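Long-range contacts in leucyl-trna synthetase (Plasmodium knowlesi, PDB 5FOF), which probably hydrolyses wrongly charged tRNA(Leu), as the editing domain of an enzyme that joins leucine to its tRNA: residues E87-Q92 against S186-K191; N110-H115 against Q152-M157; E249-I254 against M298-Y303. One frame throughout, in Å; residues are numbered along the deposited sequence.

Interaction 1. Residues E87-Q92 against S186-K191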
ATOM      1  N   GLU A  87       1.637 -10.349  -7.719  1.00 44.76           N
ATOM      2  CA  GLU A  87       1.077 -11.721  -7.763  1.00 41.91           C
ATOM      3  C   GLU A  87       0.549 -12.278  -6.446  1.00 42.24           C
ATOM      4  O   GLU A  87      -0.203 -13.233  -6.461  1.00 46.85           O
ATOM      5  CB  GLU A  87       2.091 -12.715  -8.359  1.00 43.98           C
ATOM      6  CG  GLU A  87       3.296 -13.083  -7.495  1.00 44.74           C
ATOM      7  CD  GLU A  87       4.406 -12.039  -7.467  1.00 47.06           C
ATOM      8  OE1 GLU A  87       4.334 -11.046  -8.246  1.00 46.43           O
ATOM      9  OE2 GLU A  87       5.367 -12.225  -6.668  1.00 45.38           O
ATOM     10  N   THR A  88       0.953 -11.725  -5.304  1.00 41.51           N
ATOM     11  CA  THR A  88       0.418 -12.176  -4.011  1.00 38.58           C
ATOM     12  C   THR A  88      -0.821 -11.392  -3.565  1.00 38.98           C
ATOM     13  O   THR A  88      -1.415 -11.728  -2.546  1.00 41.45           O
ATOM     14  CB  THR A  88       1.488 -12.116  -2.884  1.00 36.34           C
ATOM     15  OG1 THR A  88       1.934 -10.767  -2.690  1.00 33.44           O
ATOM     16  CG2 THR A  88       2.667 -12.980  -3.235  1.00 38.48           C
ATOM     17  N   ALA A  89      -1.214 -10.360  -4.308  1.00 39.91           N
ATOM     18  CA  ALA A  89      -2.314  -9.490  -3.892  1.00 41.99           C
ATOM     19  C   ALA A  89      -3.652 -10.202  -3.629  1.00 42.97           C
ATOM     20  O   ALA A  89      -4.471  -9.706  -2.840  1.00 44.52           O
ATOM     21  CB  ALA A  89      -2.521  -8.396  -4.922  1.00 44.42           C
ATOM     22  N   TYR A  90      -3.884 -11.334  -4.297  1.00 42.43           N
ATOM     23  CA  TYR A  90      -5.023 -12.194  -3.980  1.00 44.34           C
ATOM     24  C   TYR A  90      -5.044 -12.543  -2.498  1.00 43.49           C
ATOM     25  O   TYR A  90      -6.108 -12.551  -1.867  1.00 43.18           O
ATOM     26  CB  TYR A  90      -5.001 -13.484  -4.808  1.00 47.81           C
ATOM     27  CG  TYR A  90      -6.324 -14.213  -4.794  1.00 51.31           C
ATOM     28  CD1 TYR A  90      -7.450 -13.640  -5.393  1.00 54.08           C
ATOM     29  CD2 TYR A  90      -6.460 -15.463  -4.181  1.00 52.24           C
ATOM     30  CE1 TYR A  90      -8.670 -14.284  -5.379  1.00 58.76           C
ATOM     31  CE2 TYR A  90      -7.680 -16.118  -4.154  1.00 54.52           C
ATOM     32  CZ  TYR A  90      -8.785 -15.524  -4.757  1.00 60.45           C
ATOM     33  OH  TYR A  90     -10.012 -16.146  -4.755  1.00 61.30           O
ATOM     34  N   GLY A  91      -3.859 -12.815  -1.950  1.00 41.60           N
ATOM     35  CA  GLY A  91      -3.691 -13.175  -0.547  1.00 38.56           C
ATOM     36  C   GLY A  91      -3.651 -12.048   0.460  1.00 38.20           C
ATOM     37  O   GLY A  91      -3.481 -12.315   1.643  1.00 41.71           O
ATOM     38  N   GLN A  92      -3.815 -10.801   0.029  1.00 38.13           N
ATOM     39  CA  GLN A  92      -3.850  -9.659   0.964  1.00 40.10           C
ATOM     40  C   GLN A  92      -4.943  -9.755   2.052  1.00 41.00           C
ATOM     41  O   GLN A  92      -6.120  -9.551   1.769  1.00 41.05           O
ATOM     42  CB  GLN A  92      -3.969  -8.303   0.219  1.00 38.05           C
ATOM     43  CG  GLN A  92      -3.776  -7.125   1.165  1.00 37.33           C
ATOM     44  CD  GLN A  92      -3.777  -5.753   0.525  1.00 38.62           C
ATOM     45  OE1 GLN A  92      -3.726  -4.746   1.232  1.00 41.21           O
ATOM     46  NE2 GLN A  92      -3.833  -5.693  -0.792  1.00 39.33           N
ATOM     47  N   SER A 186      -9.250  -4.083  -1.263  1.00 44.30           N
ATOM     48  CA  SER A 186      -8.774  -3.911  -2.624  1.00 46.00           C
ATOM     49  C   SER A 186      -9.696  -4.695  -3.529  1.00 45.91           C
ATOM     50  O   SER A 186     -10.376  -5.620  -3.077  1.00 47.11           O
ATOM     51  CB  SER A 186      -7.333  -4.386  -2.780  1.00 47.13           C
ATOM     52  OG  SER A 186      -7.252  -5.750  -3.132  1.00 48.52           O
ATOM     53  N   ASN A 187      -9.697  -4.337  -4.808  1.00 46.01           N
ATOM     54  CA  ASN A 187     -10.425  -5.108  -5.817  1.00 48.24           C
ATOM     55  C   ASN A 187      -9.663  -6.319  -6.368  1.00 49.68           C
ATOM     56  O   ASN A 187     -10.124  -6.935  -7.318  1.00 56.46           O
ATOM     57  CB  ASN A 187     -10.896  -4.195  -6.955  1.00 45.51           C
ATOM     58  CG  ASN A 187     -12.033  -3.293  -6.536  1.00 44.23           C
ATOM     59  OD1 ASN A 187     -12.842  -3.637  -5.672  1.00 47.44           O
ATOM     60  ND2 ASN A 187     -12.111  -2.141  -7.150  1.00 44.49           N
ATOM     61  N   LEU A 188      -8.521  -6.669  -5.777  1.00 52.04           N
ATOM     62  CA  LEU A 188      -7.776  -7.880  -6.153  1.00 48.80           C
ATOM     63  C   LEU A 188      -7.787  -8.946  -5.071  1.00 44.97           C
ATOM     64  O   LEU A 188      -7.502 -10.100  -5.359  1.00 49.34           O
ATOM     65  CB  LEU A 188      -6.326  -7.525  -6.487  1.00 48.24           C
ATOM     66  CG  LEU A 188      -6.097  -6.267  -7.327  1.00 52.23           C
ATOM     67  CD1 LEU A 188      -4.614  -5.966  -7.428  1.00 56.81           C
ATOM     68  CD2 LEU A 188      -6.707  -6.380  -8.713  1.00 52.34           C
ATOM     69  N   SER A 189      -8.100  -8.574  -3.836  1.00 45.87           N
ATOM     70  CA  SER A 189      -8.028  -9.505  -2.701  1.00 48.04           C
ATOM     71  C   SER A 189      -9.169 -10.490  -2.704  1.00 51.36           C
ATOM     72  O   SER A 189     -10.260 -10.179  -3.161  1.00 57.70           O
ATOM     73  CB  SER A 189      -8.040  -8.748  -1.366  1.00 44.76           C
ATOM     74  OG  SER A 189      -8.909  -7.648  -1.429  1.00 43.99           O
ATOM     75  N   GLU A 190      -8.908 -11.671  -2.166  1.00 56.90           N
ATOM     76  CA  GLU A 190      -9.936 -12.670  -1.956  1.00 60.75           C
ATOM     77  C   GLU A 190     -11.006 -12.145  -0.990  1.00 60.58           C
ATOM     78  O   GLU A 190     -12.184 -12.157  -1.335  1.00 58.41           O
ATOM     79  CB  GLU A 190      -9.317 -13.961  -1.427  1.00 64.51           C
ATOM     80  CG  GLU A 190     -10.268 -15.148  -1.381  1.00 65.36           C
ATOM     81  CD  GLU A 190     -10.102 -15.993  -0.136  1.00 70.91           C
ATOM     82  OE1 GLU A 190      -9.725 -15.440   0.925  1.00 75.22           O
ATOM     83  OE2 GLU A 190     -10.371 -17.212  -0.213  1.00 77.01           O
ATOM     84  N   LYS A 191     -10.606 -11.676   0.193  1.00 63.10           N
ATOM     85  CA  LYS A 191     -11.571 -11.115   1.157  1.00 65.69           C
ATOM     86  C   LYS A 191     -11.571  -9.609   1.084  1.00 69.21           C
ATOM     87  O   LYS A 191     -10.604  -9.012   0.606  1.00 69.20           O
ATOM     88  CB  LYS A 191     -11.294 -11.615   2.568  1.00 70.11           C
ATOM     89  CG  LYS A 191     -11.260 -13.138   2.607  1.00 77.58           C
ATOM     90  CD  LYS A 191     -12.041 -13.768   3.751  1.00 81.07           C
ATOM     91  CE  LYS A 191     -12.306 -15.247   3.459  1.00 81.93           C
ATOM     92  NZ  LYS A 191     -12.290 -16.097   4.683  1.00 83.59           N
TER
HETATM   93  O   HOH W   1      -4.964  -6.978  -2.779  1.00 40.80           O

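Interaction 2. Residues N110-H115 against Q152-M157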
ATOM      1  N   ASN A 110      -7.800   9.057 -11.427  1.00 53.70           N
ATOM      2  CA  ASN A 110      -8.120   7.611 -11.437  1.00 57.61           C
ATOM      3  C   ASN A 110      -7.193   6.796 -12.359  1.00 59.89           C
ATOM      4  O   ASN A 110      -6.844   5.648 -12.051  1.00 59.68           O
ATOM      5  CB  ASN A 110      -9.583   7.378 -11.846  1.00 58.87           C
ATOM      6  CG  ASN A 110     -10.134   6.065 -11.316  1.00 62.15           C
ATOM      7  OD1 ASN A 110     -10.253   5.883 -10.104  1.00 68.55           O
ATOM      8  ND2 ASN A 110     -10.479   5.142 -12.217  1.00 62.75           N
ATOM      9  N   LYS A 111      -6.832   7.410 -13.487  1.00 60.50           N
ATOM     10  CA  LYS A 111      -5.871   6.904 -14.465  1.00 64.03           C
ATOM     11  C   LYS A 111      -4.779   7.971 -14.618  1.00 59.80           C
ATOM     12  O   LYS A 111      -5.058   9.141 -14.404  1.00 55.38           O
ATOM     13  CB  LYS A 111      -6.620   6.710 -15.795  1.00 73.42           C
ATOM     14  CG  LYS A 111      -5.833   6.060 -16.930  1.00 84.96           C
ATOM     15  CD  LYS A 111      -6.380   6.438 -18.313  1.00 91.68           C
ATOM     16  CE  LYS A 111      -5.314   6.270 -19.400  1.00 94.82           C
ATOM     17  NZ  LYS A 111      -5.678   6.922 -20.693  1.00 94.93           N
ATOM     18  N   GLN A 112      -3.551   7.582 -14.978  1.00 60.89           N
ATOM     19  CA  GLN A 112      -2.439   8.536 -15.175  1.00 63.74           C
ATOM     20  C   GLN A 112      -2.742   9.511 -16.317  1.00 65.41           C
ATOM     21  O   GLN A 112      -3.076   9.091 -17.423  1.00 70.70           O
ATOM     22  CB  GLN A 112      -1.115   7.811 -15.472  1.00 69.86           C
ATOM     23  CG  GLN A 112      -0.581   6.975 -14.312  1.00 75.76           C
ATOM     24  CD  GLN A 112       0.738   6.245 -14.600  1.00 80.79           C
ATOM     25  OE1 GLN A 112       1.678   6.821 -15.158  1.00 78.73           O
ATOM     26  NE2 GLN A 112       0.814   4.968 -14.201  1.00 80.84           N
ATOM     27  N   ARG A 113      -2.631  10.806 -16.037  1.00 64.68           N
ATOM     28  CA  ARG A 113      -2.938  11.857 -17.003  1.00 65.95           C
ATOM     29  C   ARG A 113      -1.622  12.453 -17.452  1.00 66.79           C
ATOM     30  O   ARG A 113      -0.923  13.065 -16.661  1.00 68.64           O
ATOM     31  CB  ARG A 113      -3.844  12.933 -16.385  1.00 68.34           C
ATOM     32  CG  ARG A 113      -5.303  12.495 -16.231  1.00 70.35           C
ATOM     33  CD  ARG A 113      -6.245  13.641 -15.880  1.00 70.87           C
ATOM     34  NE  ARG A 113      -6.133  14.753 -16.826  1.00 71.88           N
ATOM     35  CZ  ARG A 113      -6.762  15.924 -16.714  1.00 66.15           C
ATOM     36  NH1 ARG A 113      -7.600  16.170 -15.702  1.00 63.49           N
ATOM     37  NH2 ARG A 113      -6.556  16.856 -17.639  1.00 63.35           N
ATOM     38  N   LEU A 114      -1.295  12.271 -18.726  1.00 70.66           N
ATOM     39  CA  LEU A 114       0.036  12.552 -19.243  1.00 74.00           C
ATOM     40  C   LEU A 114       0.058  13.847 -20.063  1.00 73.47           C
ATOM     41  O   LEU A 114       0.469  13.844 -21.223  1.00 79.50           O
ATOM     42  CB  LEU A 114       0.525  11.348 -20.066  1.00 76.48           C
ATOM     43  CG  LEU A 114       0.506   9.991 -19.335  1.00 79.36           C
ATOM     44  CD1 LEU A 114       0.647   8.833 -20.318  1.00 79.17           C
ATOM     45  CD2 LEU A 114       1.588   9.936 -18.259  1.00 77.06           C
ATOM     46  N   HIS A 115      -0.384  14.952 -19.450  1.00 74.33           N
ATOM     47  CA  HIS A 115      -0.242  16.292 -20.049  1.00 73.65           C
ATOM     48  C   HIS A 115       1.222  16.752 -19.963  1.00 67.84           C
ATOM     49  O   HIS A 115       1.815  16.772 -18.886  1.00 60.38           O
ATOM     50  CB  HIS A 115      -1.177  17.330 -19.385  1.00 78.06           C
ATOM     51  CG  HIS A 115      -1.010  18.730 -19.916  1.00 77.56           C
ATOM     52  ND1 HIS A 115      -0.594  19.785 -19.127  1.00 75.78           N
ATOM     53  CD2 HIS A 115      -1.179  19.238 -21.161  1.00 72.87           C
ATOM     54  CE1 HIS A 115      -0.526  20.882 -19.861  1.00 73.48           C
ATOM     55  NE2 HIS A 115      -0.876  20.577 -21.098  1.00 75.78           N
ATOM     56  N   GLN A 152       4.686  11.359 -12.566  1.00 49.71           N
ATOM     57  CA  GLN A 152       4.113  10.229 -13.314  1.00 51.84           C
ATOM     58  C   GLN A 152       2.609  10.396 -13.603  1.00 50.93           C
ATOM     59  O   GLN A 152       1.934   9.440 -13.999  1.00 48.92           O
ATOM     60  CB  GLN A 152       4.434   8.916 -12.600  1.00 52.25           C
ATOM     61  CG  GLN A 152       5.925   8.616 -12.676  1.00 56.30           C
ATOM     62  CD  GLN A 152       6.376   7.522 -11.734  1.00 62.32           C
ATOM     63  OE1 GLN A 152       6.807   6.446 -12.169  1.00 72.49           O
ATOM     64  NE2 GLN A 152       6.284   7.783 -10.438  1.00 64.93           N
ATOM     65  N   GLY A 153       2.099  11.616 -13.404  1.00 49.89           N
ATOM     66  CA  GLY A 153       0.750  11.986 -13.788  1.00 49.26           C
ATOM     67  C   GLY A 153      -0.407  11.535 -12.920  1.00 47.65           C
ATOM     68  O   GLY A 153      -1.559  11.719 -13.332  1.00 44.97           O
ATOM     69  N   VAL A 154      -0.127  10.975 -11.736  1.00 44.28           N
ATOM     70  CA  VAL A 154      -1.184  10.439 -10.847  1.00 42.56           C
ATOM     71  C   VAL A 154      -1.868  11.535 -10.034  1.00 41.54           C
ATOM     72  O   VAL A 154      -3.044  11.392  -9.699  1.00 38.93           O
ATOM     73  CB  VAL A 154      -0.675   9.331  -9.883  1.00 41.78           C
ATOM     74  CG1 VAL A 154      -1.798   8.773  -9.001  1.00 39.08           C
ATOM     75  CG2 VAL A 154      -0.060   8.190 -10.667  1.00 42.99           C
ATOM     76  N   ILE A 155      -1.134  12.601  -9.709  1.00 43.05           N
ATOM     77  CA  ILE A 155      -1.684  13.762  -9.010  1.00 43.39           C
ATOM     78  C   ILE A 155      -1.302  15.044  -9.720  1.00 48.54           C
ATOM     79  O   ILE A 155      -0.231  15.120 -10.346  1.00 45.76           O
ATOM     80  CB  ILE A 155      -1.224  13.833  -7.528  1.00 44.54           C
ATOM     81  CG1 ILE A 155       0.274  14.141  -7.390  1.00 44.68           C
ATOM     82  CG2 ILE A 155      -1.556  12.532  -6.810  1.00 44.12           C
ATOM     83  CD1 ILE A 155       0.799  14.077  -5.962  1.00 44.50           C
ATOM     84  N   PRO A 156      -2.161  16.082  -9.609  1.00 56.15           N
ATOM     85  CA  PRO A 156      -1.833  17.395 -10.171  1.00 53.20           C
ATOM     86  C   PRO A 156      -0.879  18.175  -9.286  1.00 52.79           C
ATOM     87  O   PRO A 156      -0.673  17.817  -8.123  1.00 54.43           O
ATOM     88  CB  PRO A 156      -3.188  18.099 -10.190  1.00 55.13           C
ATOM     89  CG  PRO A 156      -3.904  17.547  -9.000  1.00 55.72           C
ATOM     90  CD  PRO A 156      -3.397  16.139  -8.801  1.00 56.06           C
ATOM     91  N   MET A 157      -0.321  19.250  -9.836  1.00 58.83           N
ATOM     92  CA  MET A 157       0.442  20.232  -9.056  1.00 58.75           C
ATOM     93  C   MET A 157      -0.423  21.473  -8.857  1.00 54.64           C
ATOM     94  O   MET A 157      -1.187  21.832  -9.750  1.00 54.68           O
ATOM     95  CB  MET A 157       1.746  20.580  -9.767  1.00 62.55           C
ATOM     96  CG  MET A 157       2.473  19.366 -10.320  1.00 64.48           C
ATOM     97  SD  MET A 157       4.234  19.662 -10.553  1.00 78.58           S
ATOM     98  CE  MET A 157       4.491  18.575 -11.952  1.00 79.27           C
TER

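Interaction 3. Residues E249-I254 against M298-Y303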
ATOM      1  N   GLU A 249      -7.719 -14.838   7.336  1.00 65.44           N
ATOM      2  CA  GLU A 249      -6.990 -15.773   6.478  1.00 68.17           C
ATOM      3  C   GLU A 249      -6.291 -14.960   5.397  1.00 61.06           C
ATOM      4  O   GLU A 249      -6.774 -13.901   5.011  1.00 61.79           O
ATOM      5  CB  GLU A 249      -7.970 -16.770   5.808  1.00 75.04           C
ATOM      6  CG  GLU A 249      -7.320 -17.951   5.055  1.00 83.17           C
ATOM      7  CD  GLU A 249      -7.932 -18.290   3.678  1.00 87.96           C
ATOM      8  OE1 GLU A 249      -9.035 -17.800   3.340  1.00 98.69           O
ATOM      9  OE2 GLU A 249      -7.303 -19.070   2.917  1.00 77.27           O
ATOM     10  N   SER A 250      -5.151 -15.462   4.942  1.00 54.61           N
ATOM     11  CA  SER A 250      -4.477 -14.970   3.762  1.00 52.57           C
ATOM     12  C   SER A 250      -4.323 -16.160   2.838  1.00 53.03           C
ATOM     13  O   SER A 250      -3.594 -17.090   3.154  1.00 55.43           O
ATOM     14  CB  SER A 250      -3.096 -14.429   4.146  1.00 53.37           C
ATOM     15  OG  SER A 250      -2.289 -14.147   3.014  1.00 52.48           O
ATOM     16  N   PHE A 251      -5.011 -16.142   1.703  1.00 50.61           N
ATOM     17  CA  PHE A 251      -4.840 -17.183   0.701  1.00 51.43           C
ATOM     18  C   PHE A 251      -3.380 -17.230   0.212  1.00 52.26           C
ATOM     19  O   PHE A 251      -2.829 -16.211  -0.207  1.00 53.72           O
ATOM     20  CB  PHE A 251      -5.773 -16.937  -0.494  1.00 55.46           C
ATOM     21  CG  PHE A 251      -5.881 -18.117  -1.431  1.00 60.80           C
ATOM     22  CD1 PHE A 251      -4.892 -18.373  -2.384  1.00 62.89           C
ATOM     23  CD2 PHE A 251      -6.974 -18.981  -1.356  1.00 63.83           C
ATOM     24  CE1 PHE A 251      -4.991 -19.469  -3.231  1.00 66.54           C
ATOM     25  CE2 PHE A 251      -7.077 -20.075  -2.203  1.00 67.41           C
ATOM     26  CZ  PHE A 251      -6.085 -20.321  -3.144  1.00 68.74           C
ATOM     27  N   SER A 252      -2.769 -18.411   0.238  1.00 49.29           N
ATOM     28  CA  SER A 252      -1.377 -18.563  -0.172  1.00 48.86           C
ATOM     29  C   SER A 252      -1.297 -18.682  -1.664  1.00 50.19           C
ATOM     30  O   SER A 252      -1.789 -19.654  -2.223  1.00 52.92           O
ATOM     31  CB  SER A 252      -0.735 -19.783   0.462  1.00 49.29           C
ATOM     32  OG  SER A 252       0.627 -19.847   0.097  1.00 48.28           O
ATOM     33  N   CYS A 253      -0.660 -17.694  -2.300  1.00 49.57           N
ATOM     34  CA  CYS A 253      -0.590 -17.609  -3.757  1.00 48.23           C
ATOM     35  C   CYS A 253       0.600 -18.337  -4.385  1.00 48.93           C
ATOM     36  O   CYS A 253       0.656 -18.429  -5.604  1.00 44.87           O
ATOM     37  CB  CYS A 253      -0.562 -16.142  -4.200  1.00 47.41           C
ATOM     38  SG  CYS A 253      -1.888 -15.143  -3.499  1.00 48.60           S
ATOM     39  N   ILE A 254       1.549 -18.826  -3.573  1.00 53.94           N
ATOM     40  CA  ILE A 254       2.835 -19.350  -4.078  1.00 56.21           C
ATOM     41  C   ILE A 254       3.262 -20.694  -3.426  1.00 54.00           C
ATOM     42  O   ILE A 254       3.265 -20.814  -2.205  1.00 52.27           O
ATOM     43  CB  ILE A 254       3.970 -18.296  -3.921  1.00 59.17           C
ATOM     44  CG1 ILE A 254       3.601 -16.993  -4.650  1.00 60.44           C
ATOM     45  CG2 ILE A 254       5.291 -18.846  -4.463  1.00 60.98           C
ATOM     46  CD1 ILE A 254       4.691 -15.935  -4.710  1.00 62.23           C
ATOM     47  N   MET A 298       2.649 -20.563  -8.953  1.00 52.13           N
ATOM     48  CA  MET A 298       1.420 -19.889  -8.545  1.00 55.28           C
ATOM     49  C   MET A 298       0.306 -20.896  -8.266  1.00 58.62           C
ATOM     50  O   MET A 298       0.218 -21.928  -8.932  1.00 64.49           O
ATOM     51  CB  MET A 298       0.961 -18.932  -9.644  1.00 57.58           C
ATOM     52  CG  MET A 298       1.900 -17.771  -9.931  1.00 57.58           C
ATOM     53  SD  MET A 298       2.200 -16.666  -8.543  1.00 58.69           S
ATOM     54  CE  MET A 298       0.539 -16.178  -8.090  1.00 55.97           C
ATOM     55  N   THR A 299      -0.550 -20.570  -7.300  1.00 58.65           N
ATOM     56  CA  THR A 299      -1.605 -21.463  -6.822  1.00 58.33           C
ATOM     57  C   THR A 299      -3.040 -21.033  -7.193  1.00 59.79           C
ATOM     58  O   THR A 299      -3.977 -21.791  -6.949  1.00 64.18           O
ATOM     59  CB  THR A 299      -1.527 -21.583  -5.293  1.00 58.85           C
ATOM     60  OG1 THR A 299      -1.778 -20.308  -4.705  1.00 56.04           O
ATOM     61  CG2 THR A 299      -0.153 -22.040  -4.865  1.00 60.35           C
ATOM     62  N   VAL A 300      -3.202 -19.859  -7.802  1.00 58.05           N
ATOM     63  CA  VAL A 300      -4.517 -19.271  -8.079  1.00 61.26           C
ATOM     64  C   VAL A 300      -4.803 -19.209  -9.573  1.00 64.04           C
ATOM     65  O   VAL A 300      -3.878 -19.034 -10.379  1.00 62.28           O
ATOM     66  CB  VAL A 300      -4.649 -17.827  -7.512  1.00 66.47           C
ATOM     67  CG1 VAL A 300      -4.748 -17.856  -6.002  1.00 71.35           C
ATOM     68  CG2 VAL A 300      -3.491 -16.924  -7.917  1.00 64.28           C
ATOM     69  N   GLU A 301      -6.081 -19.311  -9.943  1.00 66.98           N
ATOM     70  CA  GLU A 301      -6.479 -19.133 -11.361  1.00 73.56           C
ATOM     71  C   GLU A 301      -6.548 -17.618 -11.668  1.00 68.66           C
ATOM     72  O   GLU A 301      -6.842 -16.830 -10.766  1.00 61.39           O
ATOM     73  CB  GLU A 301      -7.778 -19.868 -11.785  1.00 79.96           C
ATOM     74  CG  GLU A 301      -8.785 -20.246 -10.708  1.00 87.73           C
ATOM     75  CD  GLU A 301      -8.404 -21.529  -9.981  1.00 95.85           C
ATOM     76  OE1 GLU A 301      -8.479 -22.614 -10.604  1.00 94.56           O
ATOM     77  OE2 GLU A 301      -8.024 -21.446  -8.790  1.00103.70           O
ATOM     78  N   PRO A 302      -6.273 -17.196 -12.909  1.00 64.92           N
ATOM     79  CA  PRO A 302      -5.971 -18.065 -14.045  1.00 64.95           C
ATOM     80  C   PRO A 302      -4.467 -18.260 -14.263  1.00 63.16           C
ATOM     81  O   PRO A 302      -4.016 -18.317 -15.410  1.00 70.65           O
ATOM     82  CB  PRO A 302      -6.611 -17.302 -15.218  1.00 67.56           C
ATOM     83  CG  PRO A 302      -6.427 -15.870 -14.850  1.00 68.48           C
ATOM     84  CD  PRO A 302      -6.570 -15.816 -13.346  1.00 67.24           C
ATOM     85  N   TYR A 303      -3.701 -18.370 -13.178  1.00 61.26           N
ATOM     86  CA  TYR A 303      -2.239 -18.472 -13.242  1.00 60.39           C
ATOM     87  C   TYR A 303      -1.682 -19.753 -12.606  1.00 58.63           C
ATOM     88  O   TYR A 303      -0.492 -19.818 -12.291  1.00 56.44           O
ATOM     89  CB  TYR A 303      -1.624 -17.260 -12.519  1.00 58.35           C
ATOM     90  CG  TYR A 303      -2.168 -15.937 -12.979  1.00 54.37           C
ATOM     91  CD1 TYR A 303      -2.069 -15.560 -14.313  1.00 53.96           C
ATOM     92  CD2 TYR A 303      -2.774 -15.052 -12.082  1.00 52.77           C
ATOM     93  CE1 TYR A 303      -2.553 -14.339 -14.753  1.00 55.58           C
ATOM     94  CE2 TYR A 303      -3.264 -13.824 -12.512  1.00 53.70           C
ATOM     95  CZ  TYR A 303      -3.150 -13.477 -13.849  1.00 54.29           C
ATOM     96  OH  TYR A 303      -3.624 -12.278 -14.301  1.00 55.40           O
TER

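Interaction 1. Residues E87-Q92 against S186-K191
The Y90 ring carries E190 on one face: CB of E190 stands 3.9 Å from the ring centroid and 18° off the ring normal, a CH-pi contact displaced toward the rim. CG of E190 continues outward to the phenol end, 3.5 Å from OH of Y90, while the carboxylate plane is inclined 59° to the ring. F251, from outside the two segments, meets this ring edge-to-face. Although the Y90 side chain leaves its backbone pointing away from 186-191, CG lies anti to the backbone N (chi1 -164°), which carries the ring back under E190.

Behind the ring the backbones meet directly. N of E190 donates to O of Y90 at 3.0 Å, in the carbonyl plane and on a lone pair. CA-H groups add two weaker contacts, CA of Y90 to O of L188 (3.5 Å) and CA of S189 to O of A89. On the apolar side, CB of A89 lies 4.1 Å from CD1 of L188. Water 1 donates to O of A89 at 2.8 Å and also bonds to OG of S186. That hydroxyl accepts from N of L188 in an ST turn, so one side chain both shapes its own loop and serves the water bridge.

By family resemblance, 87-92 continues the threonine-rich motif of the editing pocket, here a 3-10 turn held against the loop between strands 183-185 and 194-198. The chemistry is divided: aliphatic carbons of E190 cover the aromatic face, whereas its carboxylate leads away and lies near that of E249. The two carboxylates probably repel, which might raise the proton affinity of one of them, although K191 makes a weak, long ion pair with E249 and solvent can screen the charges.

Interaction 2. Residues N110-H115 against Q152-M157
R113 and G153 make the principal polar contact: N of R113 donates to O of G153 at 3.0 Å. The N-H...O angle of 175° makes the bond nearly straight at the hydrogen, yet the donor stands above the carbonyl plane rather than on a lone pair. The return contact is weaker, CA of G153 approaching O of R113 at 3.5 Å as a CA-H...O interaction. Lacking a side chain, G153 lets this carbonyl come close to its CA.

The backbone of G153 (phi 77°) likewise suits a residue without a side chain, and a CB there would run into O of R113. G153 is the C-prime residue of a Schellman motif that closes helix 143-151: N of V154 reaches O of L149, and N of G153 reaches O of A150. The carbonyl that R113 uses therefore belongs to the helix-ending turn itself.

The aliphatic contact beside the bond is CG of Q112 against CG2 of V154, at 3.9 Å. The rest is packing of carbon on a carbonyl oxygen: O of Q152 lies 3.5 Å from CG of Q112 and 3.8 Å from CB of Q112. With chi1 at -66°, CG of Q112 is anti to its carbonyl carbon, which sets the chain down beside the turn. The amide of Q152 is engaged elsewhere, with S329 and N148.

This is packing at the edge of the fold. The loop after strand 102-108 is tied to the end of helix 143-151, with V154 also bonded through its backbone to F109. F326 of strand 325-328 touches both Q112 and V154, and strand 125-126 lies against R113 through M126.

Interaction 3. Residues E249-I254 against M298-Y303
T299 fills the tight part of the contact, bonding to two successive carbonyls of 249-254. Its hydroxyl OG1 donates to O of S252 at 2.6 Å, lying in the carbonyl plane and on a lone pair; its N donates to O of C253 at 3.0 Å, but from well above that carbonyl's plane. Chi1 of 64° places OG1 between the backbone N and carbonyl carbon of T299, facing S252. The carbonyl of C253 is also met by carbon: CE of M298 is 3.4 Å from O of C253, and CA of M298 makes a CA-H...O contact with it. M298 doubles back at chi2 and chi3 (-60° and -56°), which brings CE close to this oxygen and 4.0 Å from CB of C253.

Next to these bonds, I254 and M298 form an antiparallel non-hydrogen-bonded pair, where short strands 254-255 and 297-298 meet. Their side chains share one face of the bridge, with CG1 of I254 at 4.2 Å from SD of M298. I308 and C311 of helix 308-321 touch M298.

The partly exposed F251 ring borders the same threonine and belongs to the crowded part. OG1 of T299 lies at the ring edge, near its plane, 3.6 Å from CE1 of F251. CG1 of V300 comes obliquely to within 3.2 Å of CE1 of F251, shorter than a relaxed carbon-carbon contact and so to be read with caution at 2.40 Å resolution. Y90 touches V300. The loose side lies past V300, where E301 and P302, joined by a cis peptide bond, are exposed and make no contact with 249-254.

Interactions 1 and 3 form one continuous region, their centres 9 Å apart. O of G91 and OG of S250 lie 2.6 Å apart, a probable hydrogen bond, while SG of C253 packs 3.4 Å from N of G91 and CE of M298 packs 3.4 Å from O of E87. The turn 87-92 thus has the loop 186-191 and the pair 249-254/298-303 as neighbours; through its probable threonine-rich motif this region may border the editing pocket. Interaction 2 lies apart, centred 25 Å from interaction 1 and 32 Å from interaction 3, with nearest atoms about 9 and 18 Å away. In sequence, both its segments fall between those of interaction 1.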